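Local coordinates for uncharacterized conserved protein YndB, AHSA1/START domain (Micromonospora chersina, PDB 6V04) that is of unknown function but, as a START/Bet v1-like protein from the dynemicin biosynthetic locus, probably takes part in making that enediyne antibiotic, at residues A[88-94]-A[106-111]; A[83-88]-A[152-156]; A[26-31]-A[133-137]. All coordinates share one frame; numbering follows the deposited sequence.

Interaction 1: A[88-94]-A[106-111]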
loop_
_atom_site.group_PDB
_atom_site.type_symbol
_atom_site.label_atom_id
_atom_site.label_comp_id
_atom_site.label_asym_id
_atom_site.label_seq_id
_atom_site.Cartn_x
_atom_site.Cartn_y
_atom_site.Cartn_z
ATOM N N PRO A 88 -0.410 -8.023 -6.471
ATOM C CA PRO A 88 -1.286 -9.079 -6.982
ATOM C C PRO A 88 -2.750 -8.697 -6.825
ATOM O O PRO A 88 -3.126 -7.965 -5.908
ATOM C CB PRO A 88 -0.921 -10.295 -6.122
ATOM C CG PRO A 88 -0.387 -9.701 -4.857
ATOM C CD PRO A 88 0.323 -8.435 -5.266
ATOM N N GLU A 89 -3.580 -9.217 -7.731
ATOM C CA GLU A 89 -4.994 -8.880 -7.710
ATOM C C GLU A 89 -5.674 -9.496 -6.497
ATOM O O GLU A 89 -5.602 -10.717 -6.277
ATOM C CB GLU A 89 -5.673 -9.352 -8.992
ATOM C CG GLU A 89 -7.136 -8.959 -9.081
ATOM C CD GLU A 89 -7.763 -9.349 -10.399
ATOM O OE1 GLU A 89 -8.061 -10.550 -10.588
ATOM O OE2 GLU A 89 -7.946 -8.449 -11.245
ATOM N N CYS A 90 -6.368 -8.653 -5.735
ATOM C CA CYS A 90 -7.162 -9.066 -4.586
ATOM C C CYS A 90 -8.637 -8.959 -4.923
ATOM O O CYS A 90 -9.056 -8.029 -5.613
ATOM C CB CYS A 90 -6.879 -8.191 -3.371
ATOM S SG CYS A 90 -5.156 -8.112 -2.961
ATOM N N GLN A 91 -9.410 -9.937 -4.455
ATOM C CA GLN A 91 -10.862 -9.918 -4.551
ATOM C C GLN A 91 -11.413 -9.277 -3.288
ATOM O O GLN A 91 -11.209 -9.816 -2.189
ATOM C CB GLN A 91 -11.394 -11.341 -4.685
ATOM C CG GLN A 91 -11.325 -11.926 -6.087
ATOM C CD GLN A 91 -12.548 -11.638 -6.973
ATOM O OE1 GLN A 91 -12.542 -11.989 -8.149
ATOM N NE2 GLN A 91 -13.579 -11.000 -6.424
ATOM N N VAL A 92 -12.114 -8.149 -3.436
ATOM C CA VAL A 92 -12.606 -7.386 -2.296
ATOM C C VAL A 92 -14.125 -7.325 -2.359
ATOM O O VAL A 92 -14.708 -7.135 -3.432
ATOM C CB VAL A 92 -11.988 -5.969 -2.245
ATOM C CG1 VAL A 92 -12.443 -5.216 -1.005
ATOM C CG2 VAL A 92 -10.452 -6.061 -2.265
ATOM N N GLY A 93 -14.765 -7.502 -1.208
ATOM C CA GLY A 93 -16.203 -7.322 -1.122
ATOM C C GLY A 93 -16.581 -6.458 0.060
ATOM O O GLY A 93 -16.023 -6.623 1.148
ATOM N N TRP A 94 -17.485 -5.495 -0.149
ATOM C CA TRP A 94 -18.067 -4.693 0.920
ATOM C C TRP A 94 -19.556 -4.992 0.922
ATOM O O TRP A 94 -20.251 -4.665 -0.044
ATOM C CB TRP A 94 -17.832 -3.198 0.704
ATOM C CG TRP A 94 -16.426 -2.715 0.789
ATOM C CD1 TRP A 94 -15.309 -3.435 1.104
ATOM C CD2 TRP A 94 -15.990 -1.371 0.555
ATOM N NE1 TRP A 94 -14.200 -2.607 1.082
ATOM C CE2 TRP A 94 -14.598 -1.344 0.741
ATOM C CE3 TRP A 94 -16.650 -0.185 0.200
ATOM C CZ2 TRP A 94 -13.848 -0.182 0.583
ATOM C CZ3 TRP A 94 -15.901 0.968 0.047
ATOM C CH2 TRP A 94 -14.517 0.958 0.240
ATOM N N THR A 106 -19.495 -5.797 6.208
ATOM C CA THR A 106 -18.554 -6.905 6.196
ATOM C C THR A 106 -17.606 -6.727 5.020
ATOM O O THR A 106 -18.054 -6.594 3.876
ATOM C CB THR A 106 -19.292 -8.245 6.080
ATOM O OG1 THR A 106 -20.217 -8.380 7.163
ATOM C CG2 THR A 106 -18.317 -9.419 6.104
ATOM N N VAL A 107 -16.304 -6.733 5.302
ATOM C CA VAL A 107 -15.271 -6.618 4.282
ATOM C C VAL A 107 -14.603 -7.969 4.113
ATOM O O VAL A 107 -14.119 -8.554 5.090
ATOM C CB VAL A 107 -14.216 -5.564 4.645
ATOM C CG1 VAL A 107 -13.122 -5.545 3.573
ATOM C CG2 VAL A 107 -14.858 -4.191 4.803
ATOM N N ASP A 108 -14.579 -8.457 2.875
ATOM C CA ASP A 108 -13.821 -9.631 2.471
ATOM C C ASP A 108 -12.657 -9.196 1.593
ATOM O O ASP A 108 -12.839 -8.386 0.684
ATOM C CB ASP A 108 -14.689 -10.594 1.663
ATOM C CG ASP A 108 -15.802 -11.211 2.469
ATOM O OD1 ASP A 108 -15.506 -11.866 3.485
ATOM O OD2 ASP A 108 -16.973 -11.052 2.062
ATOM N N ASP A 109 -11.469 -9.750 1.840
ATOM C CA ASP A 109 -10.287 -9.436 1.033
ATOM C C ASP A 109 -9.486 -10.720 0.895
ATOM O O ASP A 109 -8.916 -11.196 1.880
ATOM C CB ASP A 109 -9.454 -8.321 1.686
ATOM C CG ASP A 109 -8.239 -7.914 0.869
ATOM O OD1 ASP A 109 -7.738 -8.722 0.061
ATOM O OD2 ASP A 109 -7.751 -6.759 1.062
ATOM N N SER A 110 -9.478 -11.312 -0.302
ATOM C CA SER A 110 -8.737 -12.537 -0.533
ATOM C C SER A 110 -7.808 -12.390 -1.729
ATOM O O SER A 110 -8.018 -11.560 -2.620
ATOM C CB SER A 110 -9.686 -13.732 -0.732
ATOM O OG SER A 110 -10.610 -13.476 -1.767
ATOM N N CYS A 111 -6.748 -13.174 -1.699
ATOM C CA CYS A 111 -5.750 -13.180 -2.746
ATOM C C CYS A 111 -5.039 -14.524 -2.740
ATOM O O CYS A 111 -4.384 -14.872 -1.752
ATOM C CB CYS A 111 -4.756 -12.038 -2.541
ATOM S SG CYS A 111 -3.464 -11.970 -3.811
HETATM O O HOH W 1 -12.923 -11.768 -1.108
#
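Gln91 and Ser110, and two residues further along Gly93 and Asp108, each exchange a pair of backbone N-H to O bonds, which locks strands 90-94 and 106-110 as the antiparallel arms of a hairpin, 174° between their directions. Each donor lies 2.8 to 3.0 Å from its acceptor: Gln91 N and Ser110 O, Ser110 N and Gln91 O, Gly93 N and Asp108 O, Asp108 N and Gly93 O. A water adds to this on the Gln91 face, donating to Gln91 O and also bonded to Ser110 OG. Side chains alternate across the hairpin, as beta pairing dictates. In the non-hydrogen-bonded pair Trp94-Val107 the two lie side by side, and the indole meets the valine obliquely, Trp94 CD1 3.8 Å from Val107 CG2. Replacing Trp94 with an alanine would probably open a gap beside Val107 and leave Trp126 without its perpendicular ring partner. On the same face, Asp109 has CG anti to its backbone nitrogen (chi1 -178°), which carries OD1 to 3.6 Å from Cys90 CB. This buried carboxylate is doubly gripped, OD1 by a salt bridge to Arg114 and OD2 by Trp126 NE1. Where the pairing ends, Cys111 SG rests 3.8 Å from Pro88 CB, while Cys90 SG packs 4.0 Å from Cys111 CB; the two sulfurs, Cys90 SG and Cys111 SG, stand 4.3 Å apart and form no disulfide. The hairpin sits inside the antiparallel sheet of a Bet v1-like fold, with strand 76-83 flanking one arm and strand 14-20 the other. Helix 116-139 lies across the face bearing Val92, Trp94 and Val107, where Trp126 and Val130 pack against it.

Interaction 2: A[83-88]-A[152-156]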
loop_
_atom_site.group_PDB
_atom_site.type_symbol
_atom_site.label_atom_id
_atom_site.label_comp_id
_atom_site.label_asym_id
_atom_site.label_seq_id
_atom_site.Cartn_x
_atom_site.Cartn_y
_atom_site.Cartn_z
ATOM N N PHE A 83 -2.553 -3.095 -5.465
ATOM C CA PHE A 83 -1.904 -2.028 -4.702
ATOM C C PHE A 83 -0.747 -1.434 -5.490
ATOM O O PHE A 83 0.130 -2.147 -5.985
ATOM C CB PHE A 83 -1.416 -2.549 -3.356
ATOM C CG PHE A 83 -0.912 -1.480 -2.430
ATOM C CD1 PHE A 83 -1.664 -0.354 -2.173
ATOM C CD2 PHE A 83 0.295 -1.642 -1.782
ATOM C CE1 PHE A 83 -1.187 0.623 -1.312
ATOM C CE2 PHE A 83 0.763 -0.662 -0.929
ATOM C CZ PHE A 83 0.016 0.433 -0.676
ATOM N N LEU A 84 -0.739 -0.111 -5.581
ATOM C CA LEU A 84 0.259 0.654 -6.329
ATOM C C LEU A 84 0.275 0.278 -7.804
ATOM O O LEU A 84 1.237 0.588 -8.521
ATOM C CB LEU A 84 1.664 0.495 -5.724
ATOM C CG LEU A 84 1.780 0.792 -4.234
ATOM C CD1 LEU A 84 3.190 0.426 -3.763
ATOM C CD2 LEU A 84 1.459 2.231 -3.934
ATOM N N GLY A 85 -0.781 -0.396 -8.278
ATOM C CA GLY A 85 -0.847 -0.840 -9.647
ATOM C C GLY A 85 0.037 -2.018 -9.987
ATOM O O GLY A 85 -0.012 -2.491 -11.125
ATOM N N VAL A 86 0.826 -2.512 -9.039
ATOM C CA VAL A 86 1.759 -3.599 -9.298
ATOM C C VAL A 86 1.499 -4.817 -8.432
ATOM O O VAL A 86 1.981 -5.906 -8.773
ATOM C CB VAL A 86 3.218 -3.128 -9.115
ATOM C CG1 VAL A 86 3.474 -1.936 -9.985
ATOM C CG2 VAL A 86 3.525 -2.805 -7.648
ATOM N N GLY A 87 0.777 -4.682 -7.324
ATOM C CA GLY A 87 0.518 -5.799 -6.446
ATOM C C GLY A 87 -0.410 -6.829 -7.051
ATOM O O GLY A 87 -1.133 -6.579 -8.025
ATOM N N PRO A 88 -0.410 -8.023 -6.471
ATOM C CA PRO A 88 -1.286 -9.079 -6.982
ATOM C C PRO A 88 -2.750 -8.697 -6.825
ATOM O O PRO A 88 -3.126 -7.965 -5.908
ATOM C CB PRO A 88 -0.921 -10.295 -6.122
ATOM C CG PRO A 88 -0.387 -9.701 -4.857
ATOM C CD PRO A 88 0.323 -8.435 -5.266
ATOM N N ASP A 152 5.134 0.454 2.120
ATOM C CA ASP A 152 5.321 -0.952 1.785
ATOM C C ASP A 152 4.726 -1.201 0.409
ATOM O O ASP A 152 4.019 -0.367 -0.158
ATOM C CB ASP A 152 4.737 -1.874 2.848
ATOM C CG ASP A 152 3.400 -1.437 3.326
ATOM O OD1 ASP A 152 2.531 -1.203 2.469
ATOM O OD2 ASP A 152 3.224 -1.333 4.562
ATOM N N GLY A 153 5.065 -2.345 -0.150
ATOM C CA GLY A 153 4.534 -2.716 -1.439
ATOM C C GLY A 153 5.045 -4.095 -1.772
ATOM O O GLY A 153 5.983 -4.600 -1.144
ATOM N N SER A 154 4.427 -4.696 -2.784
ATOM C CA SER A 154 4.878 -5.994 -3.250
ATOM C C SER A 154 4.540 -6.177 -4.719
ATOM O O SER A 154 3.659 -5.509 -5.272
ATOM C CB SER A 154 4.259 -7.140 -2.444
ATOM O OG SER A 154 2.923 -7.377 -2.851
ATOM N N VAL A 155 5.241 -7.120 -5.339
ATOM C CA VAL A 155 4.955 -7.537 -6.703
ATOM C C VAL A 155 5.293 -9.015 -6.811
ATOM O O VAL A 155 6.267 -9.483 -6.221
ATOM C CB VAL A 155 5.742 -6.672 -7.713
ATOM C CG1 VAL A 155 7.250 -6.849 -7.527
ATOM C CG2 VAL A 155 5.324 -6.992 -9.130
ATOM N N VAL A 156 4.471 -9.759 -7.531
ATOM C CA VAL A 156 4.725 -11.178 -7.737
ATOM C C VAL A 156 5.529 -11.341 -9.008
ATOM O O VAL A 156 5.120 -10.879 -10.083
ATOM C CB VAL A 156 3.418 -11.980 -7.802
ATOM C CG1 VAL A 156 3.723 -13.447 -8.122
ATOM C CG2 VAL A 156 2.689 -11.863 -6.479
HETATM O O HOH W 2 1.962 -3.669 -4.250
HETATM O O HOH W 3 2.023 -8.707 -8.497
#
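With CG anti to its backbone nitrogen (chi1 -172°), Phe83 presents a ring edge to strand 152-156, CE2 standing 3.4 Å from Asp152 O near the plane of the ring. Val86 has CG2 between its own nitrogen and carbonyl carbon, which sets that methyl 3.6 Å from Ser154 O. Leu84 folds back so that its CG lies 3.7 Å above the centre of the Phe83 ring, and it sends CD1 down to Gly153. Glycine suits that position: a side chain there would run into Leu84 CD1. Further on, Pro88 crosses Val156 at about a right angle, CB to CG2 4.0 Å, and Gly87 CA offers a CA-H...O contact to Ser154 O. The turn itself is pinned by Phe83 O, which accepts from both Val86 N and Gly87 N.

No direct hydrogen bond spans the two segments; two waters do the work. One donates to Phe83 O and accepts from Ser154 N, the other donates to Val86 O and accepts from Val156 N. Segment 152-156 lies on edge strand 151-157 of the second sheet, bonded through Gly153 and Val155 to strand 236-243; the waters satisfy amides on its other edge. Asp152, salt-bridged to Arg148, lies about 9 Å, side chain to side chain, from the magnesium-binding Gln149; here its OD1 merely approaches the Phe83 ring. The chemistry is that of a hydrated interface between a loop of the first sheet and an edge strand of the second, with C-H approaches to carbonyl oxygens and a little hydrocarbon packing among water-mediated backbone bonds.

Interaction 3: A[26-31]-A[133-137]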
loop_
_atom_site.group_PDB
_atom_site.type_symbol
_atom_site.label_atom_id
_atom_site.label_comp_id
_atom_site.label_asym_id
_atom_site.label_seq_id
_atom_site.Cartn_x
_atom_site.Cartn_y
_atom_site.Cartn_z
ATOM N N GLU A 26 -27.919 5.310 4.682
ATOM C CA GLU A 26 -26.862 6.266 4.999
ATOM C C GLU A 26 -25.484 5.640 4.824
ATOM O O GLU A 26 -24.579 6.258 4.247
ATOM C CB GLU A 26 -27.042 6.780 6.427
ATOM C CG GLU A 26 -26.009 7.814 6.843
ATOM C CD GLU A 26 -26.208 8.320 8.260
ATOM O OE1 GLU A 26 -25.308 9.031 8.770
ATOM O OE2 GLU A 26 -27.262 8.012 8.859
ATOM N N VAL A 27 -25.309 4.402 5.298
ATOM C CA VAL A 27 -24.024 3.735 5.140
ATOM C C VAL A 27 -23.709 3.542 3.666
ATOM O O VAL A 27 -22.566 3.719 3.233
ATOM C CB VAL A 27 -24.012 2.391 5.893
ATOM C CG1 VAL A 27 -22.665 1.695 5.717
ATOM C CG2 VAL A 27 -24.340 2.591 7.368
ATOM N N TRP A 28 -24.710 3.149 2.874
ATOM C CA TRP A 28 -24.486 2.944 1.447
ATOM C C TRP A 28 -23.974 4.216 0.776
ATOM O O TRP A 28 -23.044 4.166 -0.039
ATOM C CB TRP A 28 -25.770 2.477 0.769
ATOM C CG TRP A 28 -25.569 2.262 -0.688
ATOM C CD1 TRP A 28 -26.041 3.033 -1.705
ATOM C CD2 TRP A 28 -24.817 1.208 -1.299
ATOM N NE1 TRP A 28 -25.636 2.523 -2.916
ATOM C CE2 TRP A 28 -24.882 1.402 -2.694
ATOM C CE3 TRP A 28 -24.107 0.109 -0.803
ATOM C CZ2 TRP A 28 -24.269 0.536 -3.598
ATOM C CZ3 TRP A 28 -23.491 -0.745 -1.706
ATOM C CH2 TRP A 28 -23.580 -0.525 -3.086
ATOM N N GLU A 29 -24.601 5.360 1.064
ATOM C CA GLU A 29 -24.108 6.621 0.514
ATOM C C GLU A 29 -22.678 6.882 0.958
ATOM O O GLU A 29 -21.838 7.301 0.154
ATOM C CB GLU A 29 -25.018 7.778 0.927
ATOM C CG GLU A 29 -26.374 7.760 0.256
ATOM C CD GLU A 29 -26.278 7.735 -1.259
ATOM O OE1 GLU A 29 -25.554 8.581 -1.828
ATOM O OE2 GLU A 29 -26.916 6.854 -1.877
ATOM N N ALA A 30 -22.373 6.605 2.228
ATOM C CA ALA A 30 -21.048 6.917 2.755
ATOM C C ALA A 30 -19.960 6.069 2.114
ATOM O O ALA A 30 -18.798 6.494 2.078
ATOM C CB ALA A 30 -21.032 6.741 4.274
ATOM N N VAL A 31 -20.289 4.869 1.623
ATOM C CA VAL A 31 -19.280 4.019 0.997
ATOM C C VAL A 31 -19.314 4.063 -0.527
ATOM O O VAL A 31 -18.507 3.370 -1.161
ATOM C CB VAL A 31 -19.383 2.555 1.483
ATOM C CG1 VAL A 31 -19.335 2.498 2.988
ATOM C CG2 VAL A 31 -20.640 1.867 0.945
ATOM N N LEU A 133 -14.626 4.829 8.911
ATOM C CA LEU A 133 -16.014 4.921 8.477
ATOM C C LEU A 133 -16.926 5.205 9.661
ATOM O O LEU A 133 -17.795 6.080 9.595
ATOM C CB LEU A 133 -16.445 3.631 7.770
ATOM C CG LEU A 133 -17.925 3.584 7.386
ATOM C CD1 LEU A 133 -18.288 4.687 6.404
ATOM C CD2 LEU A 133 -18.230 2.220 6.782
ATOM N N ALA A 134 -16.746 4.464 10.757
ATOM C CA ALA A 134 -17.619 4.631 11.916
ATOM C C ALA A 134 -17.485 6.026 12.513
ATOM O O ALA A 134 -18.483 6.628 12.920
ATOM C CB ALA A 134 -17.306 3.563 12.965
ATOM N N ARG A 135 -16.260 6.549 12.574
ATOM C CA ARG A 135 -16.040 7.899 13.095
ATOM C C ARG A 135 -16.760 8.939 12.245
ATOM O O ARG A 135 -17.402 9.856 12.771
ATOM C CB ARG A 135 -14.544 8.195 13.131
ATOM C CG ARG A 135 -13.788 7.577 14.286
ATOM C CD ARG A 135 -12.314 7.962 14.206
ATOM N NE ARG A 135 -12.114 9.413 14.236
ATOM C CZ ARG A 135 -11.608 10.099 15.261
ATOM N NH1 ARG A 135 -11.223 9.485 16.373
ATOM N NH2 ARG A 135 -11.478 11.415 15.168
ATOM N N TYR A 136 -16.637 8.821 10.924
ATOM C CA TYR A 136 -17.270 9.765 10.010
ATOM C C TYR A 136 -18.790 9.720 10.118
ATOM O O TYR A 136 -19.449 10.769 10.113
ATOM C CB TYR A 136 -16.807 9.472 8.581
ATOM C CG TYR A 136 -17.634 10.169 7.530
ATOM C CD1 TYR A 136 -17.610 11.546 7.400
ATOM C CD2 TYR A 136 -18.430 9.438 6.657
ATOM C CE1 TYR A 136 -18.385 12.189 6.442
ATOM C CE2 TYR A 136 -19.204 10.063 5.700
ATOM C CZ TYR A 136 -19.171 11.432 5.586
ATOM O OH TYR A 136 -19.952 12.044 4.625
ATOM N N LEU A 137 -19.370 8.516 10.221
ATOM C CA LEU A 137 -20.816 8.409 10.394
ATOM C C LEU A 137 -21.270 9.001 11.721
ATOM O O LEU A 137 -22.361 9.579 11.804
ATOM C CB LEU A 137 -21.244 6.942 10.294
ATOM C CG LEU A 137 -21.129 6.331 8.898
ATOM C CD1 LEU A 137 -21.310 4.832 8.960
ATOM C CD2 LEU A 137 -22.171 6.957 7.980
#
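Ala30 is the hub on which helix 26-31 meets helix 133-137. Its methyl points at the partner helix and touches three side chains there: Leu137 CD2 lies 3.9 Å from Ala30 CB, Leu133 CD1 4.0 Å from it, and Tyr136 CE2, at the edge of the phenol ring, 4.1 Å. Beside this buried cluster Val31 CG1 packs on Leu133 CD2, again at 4.0 Å, and the buried Val27 brings CG2 to the other branch of Leu137, CD1. The axes remain 11.2 Å apart and cross at 117°, a separation bridged by the two long leucines, with no hydrogen bond across the contact. Leu133 reaches over because its CG is anti to the backbone nitrogen (chi1 175°).

The solvent side differs in kind rather than in distance. Glu26 and Leu137, both partly exposed, slide past each other in opposite directions, with Glu26 OE1 3.8 Å from Leu137 CD2; the extended acid simply lies along the methyl. Around the contact, Trp40 of helix 34-40 packs on Val31 and Leu133, Arg36 bonds to Tyr136 OH, and strands 14-20 and 90-98 floor the junction through Val20 and Leu96.

How the interactions relate
From the N terminus, helix segment 26-31 comes first and waits for 133-137, so interaction 3 closes a loop of 101 residues. Within that span the chain reaches 83-88, which packs against 152-156 beyond helix 116-139; interaction 2 thus starts inside the loop of interaction 3 and ends outside it, and the two cross. Interaction 1, a short hairpin closure, is nested within both. It shares Pro88 with interaction 2 and touches interaction 3 where Trp94 CZ3 meets Val31 O. Interactions 2 and 3, about 17 Å apart at their nearest atoms, do not touch. Interaction 1 joins two strands of the first sheet and interaction 3 two helices packed on it, while interaction 2 joins that half to the second sheet.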